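Local coordinates for protein diaminopimelate decarboxylase (Aquifex aeolicus, PDB 2P3E) that probably catalyses the pyridoxal-phosphate-dependent decarboxylation of meso-diaminopimelate to L-lysine, the last step of lysine biosynthesis by the diaminopimelate pathway, at residues N42-R47 against S283-A288; A63-F68 against G375-A380; N67-L72 against K402-R407; G82-S87 against R103-G108; M313-R318 against A380-Y385. One frame throughout, in Å; residues are numbered along the deposited sequence.

Contact 1. Residues N42-R47 against S283-A288; sequences NFIKER and SIMGNA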
# COMPACT_ATOMS: atom_id res chain seq x y z
N ASN B 42 9.62 -9.26 -24.42
CA ASN B 42 9.34 -8.80 -25.77
C ASN B 42 8.13 -7.89 -25.86
O ASN B 42 8.08 -7.02 -26.73
CB ASN B 42 9.23 -9.96 -26.77
CG ASN B 42 10.59 -10.47 -27.19
OD1 ASN B 42 11.38 -9.73 -27.78
ND2 ASN B 42 10.90 -11.72 -26.84
N PHE B 43 7.16 -8.08 -24.97
CA PHE B 43 6.04 -7.13 -24.88
C PHE B 43 6.53 -5.73 -24.52
O PHE B 43 6.14 -4.74 -25.17
CB PHE B 43 4.96 -7.58 -23.89
CG PHE B 43 3.72 -6.71 -23.90
CD1 PHE B 43 2.66 -6.99 -24.76
CD2 PHE B 43 3.62 -5.59 -23.06
CE1 PHE B 43 1.51 -6.19 -24.78
CE2 PHE B 43 2.46 -4.79 -23.06
CZ PHE B 43 1.41 -5.10 -23.93
N ILE B 44 7.36 -5.63 -23.47
CA ILE B 44 7.91 -4.35 -23.02
C ILE B 44 8.66 -3.65 -24.16
O ILE B 44 8.41 -2.47 -24.45
CB ILE B 44 8.83 -4.51 -21.79
CG1 ILE B 44 8.02 -5.02 -20.57
CG2 ILE B 44 9.49 -3.19 -21.43
CD1 ILE B 44 8.88 -5.54 -19.42
N LYS B 45 9.59 -4.38 -24.80
CA LYS B 45 10.40 -3.85 -25.89
C LYS B 45 9.54 -3.35 -27.04
O LYS B 45 9.80 -2.28 -27.59
CB LYS B 45 11.42 -4.90 -26.41
CG LYS B 45 12.52 -5.31 -25.42
CD LYS B 45 13.26 -6.58 -25.91
CE LYS B 45 14.47 -6.91 -25.03
NZ LYS B 45 15.33 -7.96 -25.69
N GLU B 46 8.51 -4.13 -27.40
CA GLU B 46 7.64 -3.80 -28.53
C GLU B 46 6.71 -2.61 -28.27
O GLU B 46 6.44 -1.82 -29.18
CB GLU B 46 6.82 -5.00 -28.98
CG GLU B 46 7.65 -6.03 -29.74
CD GLU B 46 7.01 -7.40 -29.81
OE1 GLU B 46 5.78 -7.51 -29.62
OE2 GLU B 46 7.75 -8.37 -30.06
N ARG B 47 6.22 -2.48 -27.03
CA ARG B 47 5.47 -1.26 -26.65
C ARG B 47 6.34 -0.01 -26.73
O ARG B 47 5.88 1.04 -27.21
CB ARG B 47 4.87 -1.37 -25.24
CG ARG B 47 3.91 -2.54 -25.06
CD ARG B 47 2.66 -2.44 -25.93
NE ARG B 47 1.76 -1.44 -25.37
CZ ARG B 47 0.45 -1.38 -25.58
NH1 ARG B 47 -0.15 -2.28 -26.37
NH2 ARG B 47 -0.26 -0.42 -24.99
N SER B 283 1.16 2.28 -20.41
CA SER B 283 1.06 1.75 -21.78
C SER B 283 2.26 0.90 -22.21
O SER B 283 2.19 0.18 -23.22
CB SER B 283 0.77 2.84 -22.83
OG SER B 283 1.72 3.88 -22.78
N ILE B 284 3.36 0.97 -21.47
CA ILE B 284 4.49 0.07 -21.73
C ILE B 284 4.44 -1.14 -20.79
O ILE B 284 4.60 -2.28 -21.23
CB ILE B 284 5.86 0.80 -21.61
CG1 ILE B 284 6.03 1.80 -22.77
CG2 ILE B 284 7.04 -0.20 -21.53
CD1 ILE B 284 7.30 2.68 -22.63
N MET B 285 4.18 -0.89 -19.51
CA MET B 285 4.31 -1.94 -18.50
C MET B 285 3.03 -2.72 -18.16
O MET B 285 3.11 -3.88 -17.75
CB MET B 285 4.86 -1.33 -17.20
CG MET B 285 6.36 -1.04 -17.22
SD MET B 285 7.39 -2.46 -17.74
CE MET B 285 6.84 -3.72 -16.63
N GLY B 286 1.88 -2.09 -18.31
CA GLY B 286 0.61 -2.60 -17.75
C GLY B 286 0.30 -4.03 -18.14
O GLY B 286 0.18 -4.90 -17.28
N ASN B 287 0.18 -4.27 -19.45
CA ASN B 287 -0.14 -5.63 -19.91
C ASN B 287 1.09 -6.52 -20.13
O ASN B 287 0.97 -7.67 -20.54
CB ASN B 287 -1.02 -5.60 -21.16
CG ASN B 287 -2.49 -5.49 -20.80
OD1 ASN B 287 -2.99 -6.25 -19.97
ND2 ASN B 287 -3.20 -4.57 -21.44
N ALA B 288 2.26 -5.96 -19.81
CA ALA B 288 3.52 -6.71 -19.84
C ALA B 288 3.62 -7.70 -18.69
O ALA B 288 4.34 -8.70 -18.78
CB ALA B 288 4.70 -5.74 -19.77
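The F43 ring lies against the backbone of N287 and A288: the carbonyl carbon of N287 sits over one of its faces, and F43 CD2 comes within 3.4 Å of A288 CA. Its CG is anti to the backbone N (chi1 -173°), which carries the ring off helix 41-54 towards A288. I44 spreads its branches over A288, M285 and I284: I44 CG1 presses on A288 CB at 3.5 Å, tight for two carbons, while I44 CD1 meets M285 SD at 3.8 Å and CG2 reaches I284 CG2. The polar grip comes from R47, whose chain bends at chi2 and chi3 so that NE donates to S283 O (2.7 Å). The bond runs almost straight out from the carbonyl and lies near the guanidinium plane; a weak second one comes from NH2. NH1 forms a salt bridge with E255. A leucine in place of R47 would probably leave S283 O without its charged donor and E255 without its mate. S283 OG bonds to Y51 OH of helix 41-54, close to P280 and R282, assigned by similarity to the cofactor and substrate sites. The arrangement packs helix 41-54 against helix 282-285 and the turn after it, next to the cofactor-binding loop of the TIM-type barrel.

Contact 2. Residues A63-F68 against G375-A380; sequences AVKANF and GAYGFA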
# COMPACT_ATOMS: atom_id res chain seq x y z
N ALA B 63 7.91 6.36 -17.52
CA ALA B 63 7.42 6.83 -16.22
C ALA B 63 7.70 5.76 -15.17
O ALA B 63 6.95 4.78 -15.02
CB ALA B 63 5.91 7.15 -16.28
N VAL B 64 8.80 5.96 -14.45
CA VAL B 64 9.30 4.99 -13.48
C VAL B 64 8.29 4.65 -12.37
O VAL B 64 8.32 3.54 -11.82
CB VAL B 64 10.67 5.48 -12.91
CG1 VAL B 64 11.21 4.51 -11.87
CG2 VAL B 64 11.68 5.63 -14.10
N LYS B 65 7.38 5.56 -12.06
CA LYS B 65 6.33 5.29 -11.07
C LYS B 65 5.52 4.01 -11.34
O LYS B 65 5.01 3.39 -10.40
CB LYS B 65 5.36 6.50 -10.97
CG LYS B 65 4.67 6.87 -12.31
CD LYS B 65 3.74 8.05 -12.09
CE LYS B 65 3.15 8.45 -13.42
NZ LYS B 65 2.15 9.53 -13.21
N ALA B 66 5.37 3.62 -12.61
CA ALA B 66 4.57 2.44 -12.97
C ALA B 66 5.17 1.14 -12.45
O ALA B 66 4.44 0.21 -12.12
CB ALA B 66 4.38 2.36 -14.48
N ASN B 67 6.50 1.06 -12.42
CA ASN B 67 7.24 -0.16 -12.08
C ASN B 67 8.72 0.16 -11.93
O ASN B 67 9.35 0.60 -12.89
CB ASN B 67 7.07 -1.22 -13.19
CG ASN B 67 7.48 -2.61 -12.72
OD1 ASN B 67 8.57 -2.80 -12.15
ND2 ASN B 67 6.61 -3.59 -12.93
N PHE B 68 9.26 -0.06 -10.72
CA PHE B 68 10.62 0.30 -10.40
C PHE B 68 11.63 -0.83 -10.47
O PHE B 68 12.77 -0.66 -10.04
CB PHE B 68 10.73 1.06 -9.03
CG PHE B 68 10.15 0.33 -7.86
CD1 PHE B 68 10.73 -0.84 -7.37
CD2 PHE B 68 9.00 0.82 -7.22
CE1 PHE B 68 10.19 -1.52 -6.28
CE2 PHE B 68 8.45 0.16 -6.12
CZ PHE B 68 9.04 -1.02 -5.65
N GLY B 375 1.26 -5.28 -14.66
CA GLY B 375 2.66 -4.86 -14.81
C GLY B 375 2.95 -3.42 -14.40
O GLY B 375 4.11 -3.04 -14.18
N ALA B 376 1.88 -2.63 -14.29
CA ALA B 376 1.97 -1.21 -13.96
C ALA B 376 1.12 -0.92 -12.74
O ALA B 376 -0.04 -1.36 -12.66
CB ALA B 376 1.52 -0.34 -15.15
N TYR B 377 1.70 -0.20 -11.77
CA TYR B 377 1.00 0.09 -10.49
C TYR B 377 0.53 -1.21 -9.80
O TYR B 377 -0.54 -1.26 -9.19
CB TYR B 377 -0.16 1.08 -10.75
CG TYR B 377 0.30 2.25 -11.59
CD1 TYR B 377 1.13 3.24 -11.05
CD2 TYR B 377 -0.03 2.33 -12.94
CE1 TYR B 377 1.59 4.31 -11.82
CE2 TYR B 377 0.44 3.40 -13.74
CZ TYR B 377 1.24 4.38 -13.16
OH TYR B 377 1.69 5.43 -13.93
N GLY B 378 1.33 -2.26 -9.94
CA GLY B 378 1.05 -3.56 -9.32
C GLY B 378 2.05 -3.78 -8.19
O GLY B 378 1.84 -3.36 -7.05
N PHE B 379 3.19 -4.38 -8.52
CA PHE B 379 4.24 -4.49 -7.52
C PHE B 379 4.61 -3.13 -6.92
O PHE B 379 4.96 -3.05 -5.74
CB PHE B 379 5.52 -5.17 -8.07
CG PHE B 379 6.46 -5.59 -6.97
CD1 PHE B 379 6.39 -6.87 -6.43
CD2 PHE B 379 7.39 -4.68 -6.45
CE1 PHE B 379 7.26 -7.27 -5.39
CE2 PHE B 379 8.25 -5.06 -5.39
CZ PHE B 379 8.18 -6.35 -4.87
N ALA B 380 4.54 -2.08 -7.72
CA ALA B 380 4.91 -0.73 -7.29
C ALA B 380 4.17 -0.27 -6.01
O ALA B 380 4.72 0.49 -5.21
CB ALA B 380 4.73 0.29 -8.44
O HOH W 1 4.18 -2.26 -10.73
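A66 O is gripped twice: Y377 N donates to it at 2.8 Å, in the carbonyl plane and on a lone pair, and water 1 donates from 2.8 Å. The same water accepts from G378 N and A380 N, tying residues 378-380 to the 3-10 segment 64-66. Alongside, the N67 amide donates from ND2 to G375 O (2.8 Å) with an almost straight N-H line of 178°, the acceptor lying in the amide plane; Y39 OH bonds to ND2 as well. Here the loop after barrel strand 59-63 meets the loop that follows strand 368-371, a junction between the barrel and the beta domain of this decarboxylase class. By similarity it holds K65, the lysine that carries pyridoxal phosphate, though none is attached here, and Y377, a cofactor and substrate residue. A66 CA lies over the Y377 ring, a CH-pi contact 3.9 Å from the centroid. The K65 chain, extended beyond CG, crosses the phenol end obliquely, K65 CE 3.4 Å from Y377 OH. Farther along, F68 CZ lies at the edge of the F379 ring, 4.1 Å from F379 CD2, while F68 CE2 reaches A380 CA. Y385 of the second subunit packs on Y377 and A380.

Contact 3. Residues N67-L72 against K402-R407; sequences NFNPHL and KLIRKR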
# COMPACT_ATOMS: atom_id res chain seq x y z
N ASN B 67 6.50 1.06 -12.42
CA ASN B 67 7.24 -0.16 -12.08
C ASN B 67 8.72 0.16 -11.93
O ASN B 67 9.35 0.60 -12.89
CB ASN B 67 7.07 -1.22 -13.19
CG ASN B 67 7.48 -2.61 -12.72
OD1 ASN B 67 8.57 -2.80 -12.15
ND2 ASN B 67 6.61 -3.59 -12.93
N PHE B 68 9.26 -0.06 -10.72
CA PHE B 68 10.62 0.30 -10.40
C PHE B 68 11.63 -0.83 -10.47
O PHE B 68 12.77 -0.66 -10.04
CB PHE B 68 10.73 1.06 -9.03
CG PHE B 68 10.15 0.33 -7.86
CD1 PHE B 68 10.73 -0.84 -7.37
CD2 PHE B 68 9.00 0.82 -7.22
CE1 PHE B 68 10.19 -1.52 -6.28
CE2 PHE B 68 8.45 0.16 -6.12
CZ PHE B 68 9.04 -1.02 -5.65
N ASN B 69 11.25 -2.00 -10.99
CA ASN B 69 12.23 -3.10 -11.00
C ASN B 69 13.43 -2.68 -11.83
O ASN B 69 13.28 -2.32 -12.99
CB ASN B 69 11.61 -4.41 -11.55
CG ASN B 69 12.60 -5.58 -11.52
OD1 ASN B 69 13.60 -5.57 -12.23
ND2 ASN B 69 12.34 -6.55 -10.66
N PRO B 70 14.65 -2.72 -11.23
CA PRO B 70 15.78 -2.14 -11.95
C PRO B 70 16.15 -2.89 -13.23
O PRO B 70 16.67 -2.26 -14.16
CB PRO B 70 16.94 -2.19 -10.95
CG PRO B 70 16.50 -3.08 -9.84
CD PRO B 70 15.00 -3.23 -9.90
N HIS B 71 15.90 -4.19 -13.28
CA HIS B 71 16.14 -4.95 -14.51
C HIS B 71 15.18 -4.55 -15.63
O HIS B 71 15.56 -4.49 -16.81
CB HIS B 71 16.10 -6.47 -14.24
CG HIS B 71 17.06 -6.90 -13.17
ND1 HIS B 71 18.42 -6.99 -13.38
CD2 HIS B 71 16.86 -7.21 -11.86
CE1 HIS B 71 19.02 -7.37 -12.26
NE2 HIS B 71 18.09 -7.50 -11.32
N LEU B 72 13.93 -4.24 -15.28
CA LEU B 72 12.97 -3.78 -16.27
C LEU B 72 13.33 -2.38 -16.76
O LEU B 72 13.20 -2.08 -17.96
CB LEU B 72 11.54 -3.83 -15.72
CG LEU B 72 11.04 -5.22 -15.27
CD1 LEU B 72 9.62 -5.14 -14.68
CD2 LEU B 72 11.06 -6.24 -16.44
N LYS B 402 14.54 -15.20 -16.48
CA LYS B 402 15.44 -14.65 -15.51
C LYS B 402 14.66 -14.27 -14.25
O LYS B 402 13.58 -13.68 -14.32
CB LYS B 402 16.14 -13.40 -16.08
CG LYS B 402 17.10 -13.67 -17.22
CD LYS B 402 17.81 -12.37 -17.69
CE LYS B 402 16.77 -11.39 -18.25
NZ LYS B 402 17.25 -10.40 -19.30
N LEU B 403 15.21 -14.63 -13.10
CA LEU B 403 14.67 -14.16 -11.85
C LEU B 403 15.11 -12.70 -11.68
O LEU B 403 16.31 -12.42 -11.67
CB LEU B 403 15.15 -15.04 -10.68
CG LEU B 403 14.62 -14.73 -9.26
CD1 LEU B 403 13.09 -14.93 -9.22
CD2 LEU B 403 15.30 -15.66 -8.26
N ILE B 404 14.14 -11.77 -11.64
CA ILE B 404 14.49 -10.34 -11.56
C ILE B 404 14.18 -9.68 -10.18
O ILE B 404 14.61 -8.55 -9.90
CB ILE B 404 13.92 -9.52 -12.76
CG1 ILE B 404 12.38 -9.63 -12.83
CG2 ILE B 404 14.55 -9.98 -14.09
CD1 ILE B 404 11.72 -8.54 -13.64
N ARG B 405 13.49 -10.42 -9.32
CA ARG B 405 13.39 -10.09 -7.89
C ARG B 405 13.14 -11.35 -7.09
O ARG B 405 12.16 -12.05 -7.35
CB ARG B 405 12.28 -9.06 -7.61
CG ARG B 405 12.36 -8.50 -6.18
CD ARG B 405 11.23 -7.52 -5.85
NE ARG B 405 11.29 -7.17 -4.42
CZ ARG B 405 11.83 -6.06 -3.92
NH1 ARG B 405 12.36 -5.14 -4.72
NH2 ARG B 405 11.79 -5.84 -2.61
N LYS B 406 14.02 -11.66 -6.14
CA LYS B 406 13.82 -12.81 -5.26
C LYS B 406 12.60 -12.55 -4.38
O LYS B 406 12.31 -11.39 -4.04
CB LYS B 406 15.03 -13.04 -4.36
CG LYS B 406 16.34 -13.44 -5.12
CD LYS B 406 17.54 -13.52 -4.11
CE LYS B 406 17.90 -12.14 -3.52
NZ LYS B 406 19.26 -12.08 -2.86
N ARG B 407 11.90 -13.62 -4.03
CA ARG B 407 10.86 -13.54 -3.02
C ARG B 407 11.50 -13.10 -1.70
O ARG B 407 12.56 -13.59 -1.31
CB ARG B 407 10.19 -14.89 -2.84
CG ARG B 407 8.93 -14.88 -1.96
CD ARG B 407 8.25 -16.26 -1.97
NE ARG B 407 7.97 -16.66 -3.35
CZ ARG B 407 6.92 -16.23 -4.07
NH1 ARG B 407 6.04 -15.37 -3.55
NH2 ARG B 407 6.79 -16.63 -5.32
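I404 is the centre of this contact, a single branched side chain set among three residues at the start of helix 70-78. Its CG1 stands between the backbone N and the carbonyl carbon (chi1 59°), and CD1 extends from there to L72 CD2, 3.7 Å away, and to N69 ND2 at 3.6 Å. CG2, the other branch, lies against H71 CB at 3.8 Å, the two side chains running antiparallel alongside each other. N69 works at both ends of its amide. OD1 caps the helix, accepting weak bonds from H71 N and L72 N, while ND2 crosses the contact to I404 O (3.1 Å). That donor stands well above the carbonyl plane rather than on a lone pair, and ND2 also bonds to E393 OE1; bonds at both OD1 and ND2 are likely to fix the rotation of the amide. The H71 ring presents its edge to the same carbonyl, CD2 being 3.3 Å from I404 O, and its NE2 bonds to S417 O of the second subunit. I404 O takes a further bond from S417 OG of that subunit, so this carbonyl also takes part in the dimer interface. I404 and R405 both face E393 in a classic beta bulge. Strand 400-405, paired antiparallel with 392-397 in the beta domain, here meets the N-terminus of barrel helix 70-78.

Contact 4. Residues G82-S87 against R103-G108; sequences GADIVS and RIVYAG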
# COMPACT_ATOMS: atom_id res chain seq x y z
N GLY B 82 14.35 7.32 -22.01
CA GLY B 82 14.63 8.23 -20.91
C GLY B 82 13.86 7.78 -19.68
O GLY B 82 13.26 6.70 -19.66
N ALA B 83 13.91 8.61 -18.65
CA ALA B 83 13.17 8.34 -17.42
C ALA B 83 12.45 9.60 -16.94
O ALA B 83 13.04 10.68 -16.81
CB ALA B 83 14.08 7.76 -16.32
N ASP B 84 11.15 9.46 -16.74
CA ASP B 84 10.32 10.46 -16.08
C ASP B 84 10.26 10.04 -14.61
O ASP B 84 9.69 8.99 -14.29
CB ASP B 84 8.94 10.50 -16.75
CG ASP B 84 7.83 11.12 -15.87
OD1 ASP B 84 8.07 12.08 -15.14
OD2 ASP B 84 6.69 10.60 -15.92
N ILE B 85 10.87 10.84 -13.75
CA ILE B 85 11.00 10.51 -12.34
C ILE B 85 10.22 11.47 -11.46
O ILE B 85 9.96 12.61 -11.88
CB ILE B 85 12.50 10.46 -11.90
CG1 ILE B 85 13.15 11.87 -11.99
CG2 ILE B 85 13.25 9.40 -12.73
CD1 ILE B 85 14.50 12.03 -11.26
N VAL B 86 9.83 11.01 -10.27
CA VAL B 86 9.11 11.84 -9.29
C VAL B 86 9.73 11.80 -7.88
O VAL B 86 9.14 12.27 -6.92
CB VAL B 86 7.56 11.47 -9.22
CG1 VAL B 86 6.90 11.62 -10.59
CG2 VAL B 86 7.38 10.04 -8.73
N SER B 87 10.95 11.28 -7.76
CA SER B 87 11.59 11.19 -6.44
C SER B 87 13.08 10.93 -6.62
O SER B 87 13.53 10.56 -7.71
CB SER B 87 10.99 10.03 -5.62
OG SER B 87 11.43 8.78 -6.14
N ARG B 103 18.65 12.36 -20.33
CA ARG B 103 17.34 11.83 -20.74
C ARG B 103 16.37 11.71 -19.53
O ARG B 103 15.37 11.01 -19.60
CB ARG B 103 17.49 10.48 -21.42
CG ARG B 103 18.43 10.48 -22.66
CD ARG B 103 18.15 9.31 -23.61
NE ARG B 103 18.09 8.00 -22.93
CZ ARG B 103 18.98 7.01 -23.05
NH1 ARG B 103 20.04 7.14 -23.86
NH2 ARG B 103 18.80 5.86 -22.38
N ILE B 104 16.67 12.41 -18.44
CA ILE B 104 15.85 12.34 -17.23
C ILE B 104 15.10 13.65 -16.99
O ILE B 104 15.71 14.74 -17.00
CB ILE B 104 16.71 11.96 -16.00
CG1 ILE B 104 17.35 10.58 -16.21
CG2 ILE B 104 15.89 12.08 -14.66
CD1 ILE B 104 18.22 10.10 -15.05
N VAL B 105 13.77 13.54 -16.78
CA VAL B 105 12.94 14.68 -16.41
C VAL B 105 12.27 14.41 -15.05
O VAL B 105 11.91 13.28 -14.74
CB VAL B 105 11.88 15.02 -17.50
CG1 VAL B 105 12.56 15.44 -18.83
CG2 VAL B 105 10.92 13.83 -17.75
N TYR B 106 12.11 15.46 -14.25
CA TYR B 106 11.71 15.27 -12.86
C TYR B 106 10.41 16.03 -12.60
O TYR B 106 10.39 17.26 -12.61
CB TYR B 106 12.83 15.76 -11.93
CG TYR B 106 12.74 15.44 -10.42
CD1 TYR B 106 13.85 15.61 -9.59
CD2 TYR B 106 11.57 14.96 -9.83
CE1 TYR B 106 13.80 15.34 -8.22
CE2 TYR B 106 11.52 14.68 -8.45
CZ TYR B 106 12.64 14.87 -7.65
OH TYR B 106 12.60 14.59 -6.28
N ALA B 107 9.32 15.28 -12.38
CA ALA B 107 8.01 15.89 -12.13
C ALA B 107 7.55 15.73 -10.68
O ALA B 107 8.26 15.21 -9.83
CB ALA B 107 6.97 15.32 -13.06
N GLY B 108 6.34 16.21 -10.41
CA GLY B 108 5.69 16.00 -9.11
C GLY B 108 6.08 17.02 -8.06
O GLY B 108 6.96 17.86 -8.26
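I85 is the bump around which these two parallel strands fit. Its CG1 takes the position between backbone N and carbonyl carbon (chi1 65°), and CD1 drops into the hollow between I104 and Y106: it meets I104 CG2 at 3.7 Å and lies over the Y106 ring, 4.2 Å from the centroid, a CH-pi contact offset toward the rim. The ring runs on past it, alongside the loop residues V86 and S87 that follow strand 82-85, with Y106 CE2 only 3.4 Å from V86 C and OH beside S87 CA before bonding to G110 O. Replacing Y106 by an alanine is likely to open a gap beside V86 and S87 and to leave I85 CD1 without the ring and G110 O without its hydroxyl partner. On the face that carries D84 and V105 the relief is lower: V105 CG2 rests against D84 CB at 4.0 Å, and A107 CB fills in beside D84 OD1. At the start of the pair G82 lets the strands close up, its CA 3.2 Å from R103 O, where a side chain would collide with that carbonyl. Four backbone bonds fix the register, the straightest being I85 N to V105 O at 2.8 Å.

The strands, inclined at 11°, belong to one beta-alpha-beta crossover, joined by helix 88-96, whose A94, E90 and L91 pack on the face bearing A83, I85 and I104. Strand 59-63 flanks 82-85 and strand 126-129 flanks 104-106, successive staves of the barrel.

Contact 5. Residues M313-R318 against A380-Y385; sequences MNDLIR and AMSSHY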
# COMPACT_ATOMS: atom_id res chain seq x y z
N MET B 313 -4.51 -7.70 -1.58
CA MET B 313 -4.33 -6.27 -1.79
C MET B 313 -2.89 -5.83 -1.48
O MET B 313 -2.45 -4.76 -1.93
CB MET B 313 -5.34 -5.47 -0.96
CG MET B 313 -5.11 -5.56 0.55
SD MET B 313 -6.41 -4.71 1.48
CE MET B 313 -6.14 -2.98 1.04
N ASN B 314 -2.19 -6.64 -0.70
CA ASN B 314 -0.77 -6.45 -0.41
C ASN B 314 0.10 -6.64 -1.64
O ASN B 314 1.21 -6.09 -1.70
CB ASN B 314 -0.31 -7.45 0.67
CG ASN B 314 -0.50 -8.91 0.25
OD1 ASN B 314 -1.62 -9.36 -0.05
ND2 ASN B 314 0.58 -9.67 0.26
N ASP B 315 -0.39 -7.43 -2.60
CA ASP B 315 0.33 -7.74 -3.85
C ASP B 315 -0.14 -6.87 -5.01
O ASP B 315 0.67 -6.37 -5.79
CB ASP B 315 0.16 -9.22 -4.23
CG ASP B 315 0.73 -10.16 -3.17
OD1 ASP B 315 1.97 -10.17 -2.97
OD2 ASP B 315 -0.06 -10.90 -2.55
N LEU B 316 -1.47 -6.70 -5.11
CA LEU B 316 -2.08 -5.89 -6.16
C LEU B 316 -3.23 -5.16 -5.54
O LEU B 316 -4.25 -5.77 -5.17
CB LEU B 316 -2.57 -6.77 -7.33
CG LEU B 316 -3.32 -6.08 -8.49
CD1 LEU B 316 -2.50 -4.99 -9.16
CD2 LEU B 316 -3.78 -7.11 -9.54
N ILE B 317 -3.07 -3.85 -5.39
CA ILE B 317 -4.01 -3.07 -4.59
C ILE B 317 -5.16 -2.47 -5.41
O ILE B 317 -6.14 -1.99 -4.84
CB ILE B 317 -3.25 -1.95 -3.82
CG1 ILE B 317 -4.02 -1.53 -2.55
CG2 ILE B 317 -2.90 -0.78 -4.77
CD1 ILE B 317 -3.15 -0.65 -1.57
N ARG B 318 -5.05 -2.48 -6.74
CA ARG B 318 -5.97 -1.71 -7.59
C ARG B 318 -7.46 -2.10 -7.41
O ARG B 318 -8.31 -1.21 -7.29
CB ARG B 318 -5.52 -1.74 -9.06
CG ARG B 318 -4.09 -1.20 -9.29
CD ARG B 318 -3.76 -1.04 -10.78
NE ARG B 318 -4.50 0.07 -11.37
CZ ARG B 318 -5.53 -0.05 -12.21
NH1 ARG B 318 -5.95 -1.25 -12.60
NH2 ARG B 318 -6.12 1.03 -12.69
N ALA B 380 4.54 -2.08 -7.72
CA ALA B 380 4.91 -0.73 -7.29
C ALA B 380 4.17 -0.27 -6.01
O ALA B 380 4.72 0.49 -5.21
CB ALA B 380 4.73 0.29 -8.44
N MET B 381 2.93 -0.75 -5.83
CA MET B 381 2.11 -0.38 -4.67
C MET B 381 2.00 -1.50 -3.63
O MET B 381 1.25 -1.39 -2.67
CB MET B 381 0.71 0.08 -5.11
CG MET B 381 0.76 1.22 -6.15
SD MET B 381 -0.89 1.87 -6.58
CE MET B 381 -1.13 3.07 -5.30
N SER B 382 2.77 -2.57 -3.83
CA SER B 382 2.80 -3.72 -2.93
C SER B 382 3.45 -3.39 -1.57
O SER B 382 4.49 -2.70 -1.49
CB SER B 382 3.53 -4.89 -3.62
OG SER B 382 3.53 -6.06 -2.82
N SER B 383 2.80 -3.87 -0.50
CA SER B 383 3.23 -3.55 0.87
C SER B 383 3.53 -4.84 1.64
O SER B 383 3.54 -5.95 1.06
CB SER B 383 2.15 -2.74 1.60
OG SER B 383 1.04 -3.58 1.90
N HIS B 384 3.78 -4.68 2.95
CA HIS B 384 4.02 -5.79 3.86
C HIS B 384 2.90 -5.96 4.88
O HIS B 384 3.09 -6.60 5.91
CB HIS B 384 5.36 -5.61 4.60
CG HIS B 384 6.54 -5.69 3.69
ND1 HIS B 384 7.54 -4.74 3.66
CD2 HIS B 384 6.86 -6.61 2.74
CE1 HIS B 384 8.45 -5.08 2.76
NE2 HIS B 384 8.05 -6.20 2.17
N TYR B 385 1.73 -5.41 4.56
CA TYR B 385 0.59 -5.52 5.45
C TYR B 385 0.36 -6.97 5.87
O TYR B 385 0.46 -7.89 5.03
CB TYR B 385 -0.64 -4.89 4.76
CG TYR B 385 -1.82 -4.68 5.67
CD1 TYR B 385 -1.65 -4.32 7.01
CD2 TYR B 385 -3.13 -4.82 5.18
CE1 TYR B 385 -2.75 -4.13 7.86
CE2 TYR B 385 -4.23 -4.63 6.00
CZ TYR B 385 -4.03 -4.29 7.34
OH TYR B 385 -5.14 -4.11 8.14
O HOH W 2 -0.41 -3.05 -1.21
O HOH W 3 2.98 -8.47 0.51
O HOH W 4 4.03 -8.56 -4.13
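S382 reaches across to the backbone of N314. Its CB lies 3.2 Å from N314 O. Anti to the backbone N (chi1 -177°), S382 OG then donates to N314 O at 2.6 Å, in the carbonyl plane. At the tip, S382 OG also accepts from water 4 (2.9 Å), which gives its other proton to D315 OD1, so the hydroxyl and water 4 together link N314 O to D315 OD1. S383 N is a second donor to N314 O (3.0 Å), this one on a lone pair. Two more waters sew the loops together: water 2 donates to M313 O and to M381 O, and water 3 accepts from N314 ND2 while donating to S383 O (2.6 Å). The apolar part is small, I317 CG2 against M381 CB at 3.7 Å, the two side chains set nearly perpendicular. Y385 OH bonds to E349, and M381 packs on Y322; both partners are substrate residues by similarity, as is R318, where helix 318-322 begins. With backbone oxygens, a hydroxyl and bridging waters doing most of the joining, the loops are held by directional bonds, consistent with a fixed geometry beside the substrate pocket.

Contact 2 is the hub of the five, holding K65 and Y377, assigned by similarity to cofactor and substrate. Contact 1 abuts it through a probable hydrogen bond from G375 N to G286 O (2.9 Å), its centre about 12 Å away. Contact 3 shares N67 and F68 with it, and contact 5 shares A380; the centres of both lie about 11 Å from its own. Contact 4 joins it along the barrel sheet, where V64 N and D84 O are 3.2 Å apart. Contacts 4 and 5 lie farthest apart, with centres about 23 Å from each other. Contacts 2 to 5 all meet the second subunit, consistent with a pocket that lies close to the dimer interface.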